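Local coordinates for sialyltransferase 0160 (Photobacterium damselae, PDB 4R84), which probably transfers sialic acid from its CMP-activated donor to a glycan acceptor, as a glycosyltransferase of the GT-B structural group, at residues Asp343-Gln346 against Leu347-Tyr351; Thr334-Leu337 against Asp338-Phe342. All coordinates share one frame; numbering follows the deposited sequence.

Contact 1: residues Asp343-Gln346 against Leu347-Tyr351; sequences DKEQ and LQQQY. With CA (calcium ion), chain F.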
ATOM      1  N   ASP A 343     -13.054  14.540   2.267  1.00 24.48           N
ATOM      2  CA  ASP A 343     -14.254  14.904   1.522  1.00 24.35           C
ATOM      3  C   ASP A 343     -13.846  15.387   0.136  1.00 26.19           C
ATOM      4  O   ASP A 343     -13.700  16.598  -0.101  1.00 22.06           O
ATOM      5  CB  ASP A 343     -15.058  15.971   2.270  1.00 24.26           C
ATOM      6  CG  ASP A 343     -16.484  16.153   1.711  1.00 30.23           C
ATOM      7  OD1 ASP A 343     -16.767  15.766   0.550  1.00 28.05           O
ATOM      8  OD2 ASP A 343     -17.328  16.712   2.444  1.00 33.86           O
ATOM      9  N   LYS A 344     -13.665  14.436  -0.775  1.00 22.44           N
ATOM     10  CA  LYS A 344     -13.206  14.727  -2.127  1.00 25.22           C
ATOM     11  C   LYS A 344     -14.194  15.600  -2.882  1.00 23.52           C
ATOM     12  O   LYS A 344     -13.804  16.542  -3.576  1.00 26.75           O
ATOM     13  CB  LYS A 344     -12.955  13.426  -2.896  1.00 25.11           C
ATOM     14  CG  LYS A 344     -12.658  13.641  -4.371  1.00 21.58           C
ATOM     15  CD  LYS A 344     -12.286  12.339  -5.074  1.00 26.60           C
ATOM     16  CE  LYS A 344     -12.147  12.575  -6.568  1.00 30.81           C
ATOM     17  NZ  LYS A 344     -11.804  11.359  -7.336  1.00 37.15           N
ATOM     18  N   GLU A 345     -15.479  15.290  -2.738  1.00 25.06           N
ATOM     19  CA  GLU A 345     -16.528  16.043  -3.405  1.00 25.63           C
ATOM     20  C   GLU A 345     -16.471  17.514  -3.030  1.00 26.20           C
ATOM     21  O   GLU A 345     -16.632  18.376  -3.883  1.00 26.18           O
ATOM     22  CB  GLU A 345     -17.896  15.459  -3.039  1.00 36.74           C
ATOM     23  CG  GLU A 345     -19.085  16.217  -3.585  1.00 51.17           C
ATOM     24  CD  GLU A 345     -20.380  15.457  -3.384  1.00 63.42           C
ATOM     25  OE1 GLU A 345     -20.318  14.221  -3.212  1.00 66.36           O
ATOM     26  OE2 GLU A 345     -21.455  16.095  -3.376  1.00 70.39           O
ATOM     27  N   GLN A 346     -16.218  17.796  -1.757  1.00 25.59           N
ATOM     28  CA  GLN A 346     -16.093  19.175  -1.293  1.00 26.64           C
ATOM     29  C   GLN A 346     -14.871  19.863  -1.899  1.00 19.04           C
ATOM     30  O   GLN A 346     -14.960  21.007  -2.324  1.00 22.52           O
ATOM     31  CB  GLN A 346     -16.029  19.237   0.233  1.00 23.58           C
ATOM     32  CG  GLN A 346     -15.960  20.646   0.776  1.00 31.63           C
ATOM     33  CD  GLN A 346     -15.887  20.677   2.285  1.00 31.57           C
ATOM     34  OE1 GLN A 346     -15.231  19.842   2.904  1.00 50.43           O
ATOM     35  NE2 GLN A 346     -16.592  21.619   2.888  1.00 41.55           N
ATOM     36  N   LEU A 347     -13.733  19.179  -1.945  1.00 19.35           N
ATOM     37  CA  LEU A 347     -12.544  19.808  -2.519  1.00 20.21           C
ATOM     38  C   LEU A 347     -12.741  20.057  -4.011  1.00 22.24           C
ATOM     39  O   LEU A 347     -12.305  21.087  -4.534  1.00 22.94           O
ATOM     40  CB  LEU A 347     -11.289  18.958  -2.282  1.00 19.14           C
ATOM     41  CG  LEU A 347      -9.983  19.622  -2.742  1.00 20.83           C
ATOM     42  CD1 LEU A 347      -9.812  21.001  -2.079  1.00 18.94           C
ATOM     43  CD2 LEU A 347      -8.767  18.749  -2.464  1.00 20.30           C
ATOM     44  N   GLN A 348     -13.415  19.125  -4.691  1.00 21.72           N
ATOM     45  CA  GLN A 348     -13.744  19.310  -6.105  1.00 21.70           C
ATOM     46  C   GLN A 348     -14.561  20.584  -6.282  1.00 28.64           C
ATOM     47  O   GLN A 348     -14.319  21.378  -7.200  1.00 28.09           O
ATOM     48  CB  GLN A 348     -14.532  18.119  -6.666  1.00 26.97           C
ATOM     49  CG  GLN A 348     -13.699  16.878  -6.949  1.00 40.64           C
ATOM     50  CD  GLN A 348     -14.535  15.695  -7.433  1.00 55.08           C
ATOM     51  OE1 GLN A 348     -15.602  15.401  -6.885  1.00 54.60           O
ATOM     52  NE2 GLN A 348     -14.043  15.006  -8.460  1.00 52.64           N
ATOM     53  N   GLN A 349     -15.536  20.764  -5.397  1.00 20.79           N
ATOM     54  CA  GLN A 349     -16.400  21.942  -5.446  1.00 26.86           C
ATOM     55  C   GLN A 349     -15.589  23.196  -5.164  1.00 25.87           C
ATOM     56  O   GLN A 349     -15.782  24.227  -5.815  1.00 25.81           O
ATOM     57  CB  GLN A 349     -17.560  21.798  -4.458  1.00 29.56           C
ATOM     58  CG  GLN A 349     -18.593  20.735  -4.897  1.00 43.51           C
ATOM     59  CD  GLN A 349     -19.638  20.412  -3.830  1.00 51.18           C
ATOM     60  OE1 GLN A 349     -19.638  20.995  -2.746  1.00 56.59           O
ATOM     61  NE2 GLN A 349     -20.525  19.464  -4.135  1.00 46.18           N
ATOM     62  N   GLN A 350     -14.674  23.108  -4.204  1.00 23.79           N
ATOM     63  CA  GLN A 350     -13.845  24.266  -3.841  1.00 26.04           C
ATOM     64  C   GLN A 350     -12.860  24.651  -4.950  1.00 24.46           C
ATOM     65  O   GLN A 350     -12.633  25.847  -5.207  1.00 23.50           O
ATOM     66  CB  GLN A 350     -13.090  23.991  -2.533  1.00 26.25           C
ATOM     67  CG  GLN A 350     -14.019  23.915  -1.326  1.00 25.36           C
ATOM     68  CD  GLN A 350     -13.356  23.362  -0.083  1.00 25.32           C
ATOM     69  OE1 GLN A 350     -12.460  22.519  -0.157  1.00 27.16           O
ATOM     70  NE2 GLN A 350     -13.783  23.851   1.075  1.00 23.31           N
ATOM     71  N   TYR A 351     -12.297  23.647  -5.619  1.00 22.80           N
ATOM     72  CA  TYR A 351     -11.423  23.870  -6.773  1.00 24.16           C
ATOM     73  C   TYR A 351     -12.186  24.681  -7.827  1.00 27.65           C
ATOM     74  O   TYR A 351     -11.604  25.499  -8.537  1.00 24.62           O
ATOM     75  CB  TYR A 351     -10.938  22.533  -7.367  1.00 22.06           C
ATOM     76  CG  TYR A 351      -9.722  21.873  -6.716  1.00 22.26           C
ATOM     77  CD1 TYR A 351      -8.888  22.562  -5.850  1.00 20.11           C
ATOM     78  CD2 TYR A 351      -9.430  20.532  -6.970  1.00 22.46           C
ATOM     79  CE1 TYR A 351      -7.780  21.937  -5.266  1.00 25.84           C
ATOM     80  CE2 TYR A 351      -8.337  19.900  -6.388  1.00 22.99           C
ATOM     81  CZ  TYR A 351      -7.519  20.605  -5.538  1.00 22.02           C
ATOM     82  OH  TYR A 351      -6.437  19.972  -4.981  1.00 22.96           O
TER
HETATM   83 CA    CA F 502     -10.190  27.485  -8.945  1.00 27.79          CA
HETATM   84  O   HOH W   1     -11.318  27.769  -6.616  1.00 23.19           O
HETATM   85  O   HOH W   2     -10.218  26.102 -10.819  1.00 28.09           O
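The side-chain amides of Gln346 and Gln350 stack one turn apart on the helix, their planes only 9° from parallel and Gln346 NE2 4.0 Å from Gln350 NE2. Leu347 CG lies 3.8 Å above one face of the Tyr351 ring, offset toward its rim, and this ring meets Phe403 edge-to-face. Different first torsions bring the two amides together: Gln346 sets CG anti to its backbone N (chi1 -177°), Gln350 beside it. Next to them, Glu345 and Gln349 run side by side in the same direction, but the carboxylate stands 71° from the amide plane, and Glu345 OE2 stays 3.6 Å from Gln349 NE2. Lys344 and Gln348 cross at an angle, Lys344 CE 3.6 Å from Gln348 NE2, while Lys344 NZ reaches on to the carbonyl of Thr439. Asp343 is the N-cap, just before helix 344-353; its OD1 accepts from Gln346 N at 3.1 Å, met from above the carboxylate plane. Further along, Tyr351 O binds calcium at 2.5 Å, alongside ligands from Ser354, Leu356, Asn358 and Asp401, and a calcium-bound water donates to Gln350 O. The capping carboxylate probably offsets the positive end of the helix dipole, and calcium probably polarises the carbonyl of Tyr351 directly and that of Gln350 through the water.

Contact 2: residues Thr334-Leu337 against Asp338-Phe342; sequences TLFL and DIVGF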
ATOM      1  N   THR A 334     -16.141   5.524  -2.084  1.00 22.62           N
ATOM      2  CA  THR A 334     -16.756   6.179  -0.936  1.00 27.15           C
ATOM      3  C   THR A 334     -16.231   5.620   0.381  1.00 29.52           C
ATOM      4  O   THR A 334     -16.017   6.365   1.340  1.00 23.67           O
ATOM      5  CB  THR A 334     -18.290   6.029  -0.970  1.00 29.52           C
ATOM      6  OG1 THR A 334     -18.801   6.701  -2.129  1.00 31.17           O
ATOM      7  CG2 THR A 334     -18.921   6.641   0.268  1.00 31.82           C
ATOM      8  N   LEU A 335     -16.034   4.305   0.428  1.00 27.31           N
ATOM      9  CA  LEU A 335     -15.493   3.652   1.621  1.00 25.94           C
ATOM     10  C   LEU A 335     -14.049   4.086   1.909  1.00 22.50           C
ATOM     11  O   LEU A 335     -13.698   4.376   3.056  1.00 22.88           O
ATOM     12  CB  LEU A 335     -15.570   2.128   1.481  1.00 22.81           C
ATOM     13  CG  LEU A 335     -14.996   1.296   2.634  1.00 24.42           C
ATOM     14  CD1 LEU A 335     -15.527   1.732   3.993  1.00 29.22           C
ATOM     15  CD2 LEU A 335     -15.269  -0.179   2.395  1.00 24.65           C
ATOM     16  N   PHE A 336     -13.210   4.092   0.876  1.00 23.37           N
ATOM     17  CA  PHE A 336     -11.830   4.558   1.023  1.00 17.78           C
ATOM     18  C   PHE A 336     -11.811   5.979   1.579  1.00 19.29           C
ATOM     19  O   PHE A 336     -11.102   6.260   2.541  1.00 21.04           O
ATOM     20  CB  PHE A 336     -11.098   4.514  -0.313  1.00 20.23           C
ATOM     21  CG  PHE A 336      -9.698   5.061  -0.266  1.00 21.08           C
ATOM     22  CD1 PHE A 336      -8.634   4.254   0.067  1.00 19.71           C
ATOM     23  CD2 PHE A 336      -9.450   6.385  -0.590  1.00 20.14           C
ATOM     24  CE1 PHE A 336      -7.339   4.753   0.095  1.00 22.27           C
ATOM     25  CE2 PHE A 336      -8.168   6.886  -0.548  1.00 19.81           C
ATOM     26  CZ  PHE A 336      -7.114   6.069  -0.216  1.00 20.02           C
ATOM     27  N   LEU A 337     -12.604   6.857   0.974  1.00 20.82           N
ATOM     28  CA  LEU A 337     -12.637   8.266   1.369  1.00 22.70           C
ATOM     29  C   LEU A 337     -13.070   8.463   2.815  1.00 22.83           C
ATOM     30  O   LEU A 337     -12.548   9.330   3.518  1.00 27.33           O
ATOM     31  CB  LEU A 337     -13.570   9.049   0.442  1.00 22.67           C
ATOM     32  CG  LEU A 337     -13.050   9.193  -0.985  1.00 22.55           C
ATOM     33  CD1 LEU A 337     -14.147   9.745  -1.896  1.00 22.72           C
ATOM     34  CD2 LEU A 337     -11.797  10.111  -0.998  1.00 21.10           C
ATOM     35  N   ASP A 338     -14.044   7.665   3.249  1.00 21.12           N
ATOM     36  CA  ASP A 338     -14.554   7.737   4.610  1.00 19.82           C
ATOM     37  C   ASP A 338     -13.495   7.350   5.624  1.00 23.15           C
ATOM     38  O   ASP A 338     -13.297   8.031   6.629  1.00 24.46           O
ATOM     39  CB  ASP A 338     -15.780   6.832   4.757  1.00 28.65           C
ATOM     40  CG  ASP A 338     -16.383   6.895   6.148  1.00 49.60           C
ATOM     41  OD1 ASP A 338     -16.957   7.945   6.509  1.00 55.37           O
ATOM     42  OD2 ASP A 338     -16.294   5.885   6.875  1.00 48.44           O
ATOM     43  N   ILE A 339     -12.804   6.254   5.346  1.00 24.42           N
ATOM     44  CA  ILE A 339     -11.756   5.787   6.229  1.00 19.79           C
ATOM     45  C   ILE A 339     -10.612   6.809   6.338  1.00 20.89           C
ATOM     46  O   ILE A 339     -10.142   7.100   7.443  1.00 22.11           O
ATOM     47  CB  ILE A 339     -11.227   4.441   5.748  1.00 21.73           C
ATOM     48  CG1 ILE A 339     -12.322   3.385   5.984  1.00 19.04           C
ATOM     49  CG2 ILE A 339      -9.954   4.073   6.477  1.00 19.15           C
ATOM     50  CD1 ILE A 339     -12.051   2.055   5.302  1.00 20.40           C
ATOM     51  N   VAL A 340     -10.170   7.358   5.212  1.00 20.19           N
ATOM     52  CA  VAL A 340      -9.030   8.297   5.261  1.00 17.97           C
ATOM     53  C   VAL A 340      -9.454   9.718   5.647  1.00 19.62           C
ATOM     54  O   VAL A 340      -8.601  10.585   5.829  1.00 24.71           O
ATOM     55  CB  VAL A 340      -8.250   8.378   3.921  1.00 17.99           C
ATOM     56  CG1 VAL A 340      -7.825   6.989   3.477  1.00 21.49           C
ATOM     57  CG2 VAL A 340      -9.052   9.096   2.834  1.00 20.56           C
ATOM     58  N   GLY A 341     -10.759   9.949   5.757  1.00 20.78           N
ATOM     59  CA  GLY A 341     -11.283  11.212   6.255  1.00 20.94           C
ATOM     60  C   GLY A 341     -11.237  12.364   5.265  1.00 26.16           C
ATOM     61  O   GLY A 341     -11.074  13.521   5.664  1.00 27.06           O
ATOM     62  N   PHE A 342     -11.402  12.052   3.982  1.00 22.56           N
ATOM     63  CA  PHE A 342     -11.251  13.048   2.923  1.00 23.88           C
ATOM     64  C   PHE A 342     -12.562  13.307   2.196  1.00 26.06           C
ATOM     65  O   PHE A 342     -13.129  12.406   1.599  1.00 21.59           O
ATOM     66  CB  PHE A 342     -10.178  12.598   1.928  1.00 20.56           C
ATOM     67  CG  PHE A 342     -10.009  13.524   0.733  1.00 19.25           C
ATOM     68  CD1 PHE A 342     -10.073  14.914   0.875  1.00 21.95           C
ATOM     69  CD2 PHE A 342      -9.751  12.997  -0.530  1.00 20.49           C
ATOM     70  CE1 PHE A 342      -9.905  15.752  -0.226  1.00 21.42           C
ATOM     71  CE2 PHE A 342      -9.568  13.836  -1.636  1.00 20.98           C
ATOM     72  CZ  PHE A 342      -9.644  15.216  -1.478  1.00 22.20           C
TER
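A Schellman motif ends helix 330-340, with Gly341 as its C-prime residue and Leu337 and Phe342 meeting across the turn. Gly341 leaves helical geometry at a positive phi of 77°, which turns the chain so that Phe342 N donates back to Leu337 O at 3.0 Å in a nearly straight 6-to-1 bond. The companion bond of the motif, from Gly341 N to Asp338 O, is weak, and so is the bond from the same N-H to Leu337 O. Leu337 O is therefore gripped firmly by one donor and loosely by a second. Upstream the helix keeps its regular i to i+4 pattern, for example from Val340 N to Phe336 O at 3.0 Å.

Three apolar pairs follow this backbone. Val340 CG1 sits over one face of the Phe336 ring, 4.0 Å from its centroid and 16° off the ring normal, which meets the definition of a CH-pi contact. Phe336 presents that face because its CG is anti to the backbone N (chi1 176°), swinging the ring along the helix to the following turn. Beside this pair, the methyls Leu335 CD1 and Ile339 CD1 touch at 3.7 Å. The ring of Phe336 also meets Phe325 and packs on Leu135, Ile136 and Ile139 of helix 129-144, while Leu335 and Ile339 lie against helix 161-166. On that side Asp338 OD2 accepts a hydrogen bond from Asn163. Beyond the glycine, Phe342 packs on Val435 and Leu436 of helix 434-438, and Val435 touches Val340 as well. The side chain of Phe342 runs beside that of Leu337, pointing the same way, and the methyl meets the ring obliquely, Leu337 CD2 lying 3.6 Å from Phe342 CD2.

Overall arrangement
Going from the N terminus, the chain first meets contact 2, where the turn at 341-342 closes on the last turn of helix 330-340, and then contact 1, where Asp343 caps the first turn of helix 344-353. The two are in series, neither nesting nor crossing, with centres about 13 Å apart. They join directly through packing: Leu347 CD2 lies 3.8 Å from Phe342 CZ, and Lys344 CB lies 4.0 Å from Leu337 CD2. Contact 2 packs on helices 129-144, 161-166 and 434-438, contact 1 on strands 401-405 and 425-427 of the four-stranded parallel sheet. The loop after helix 434-438 is shared ground, since both contacts reach Thr439.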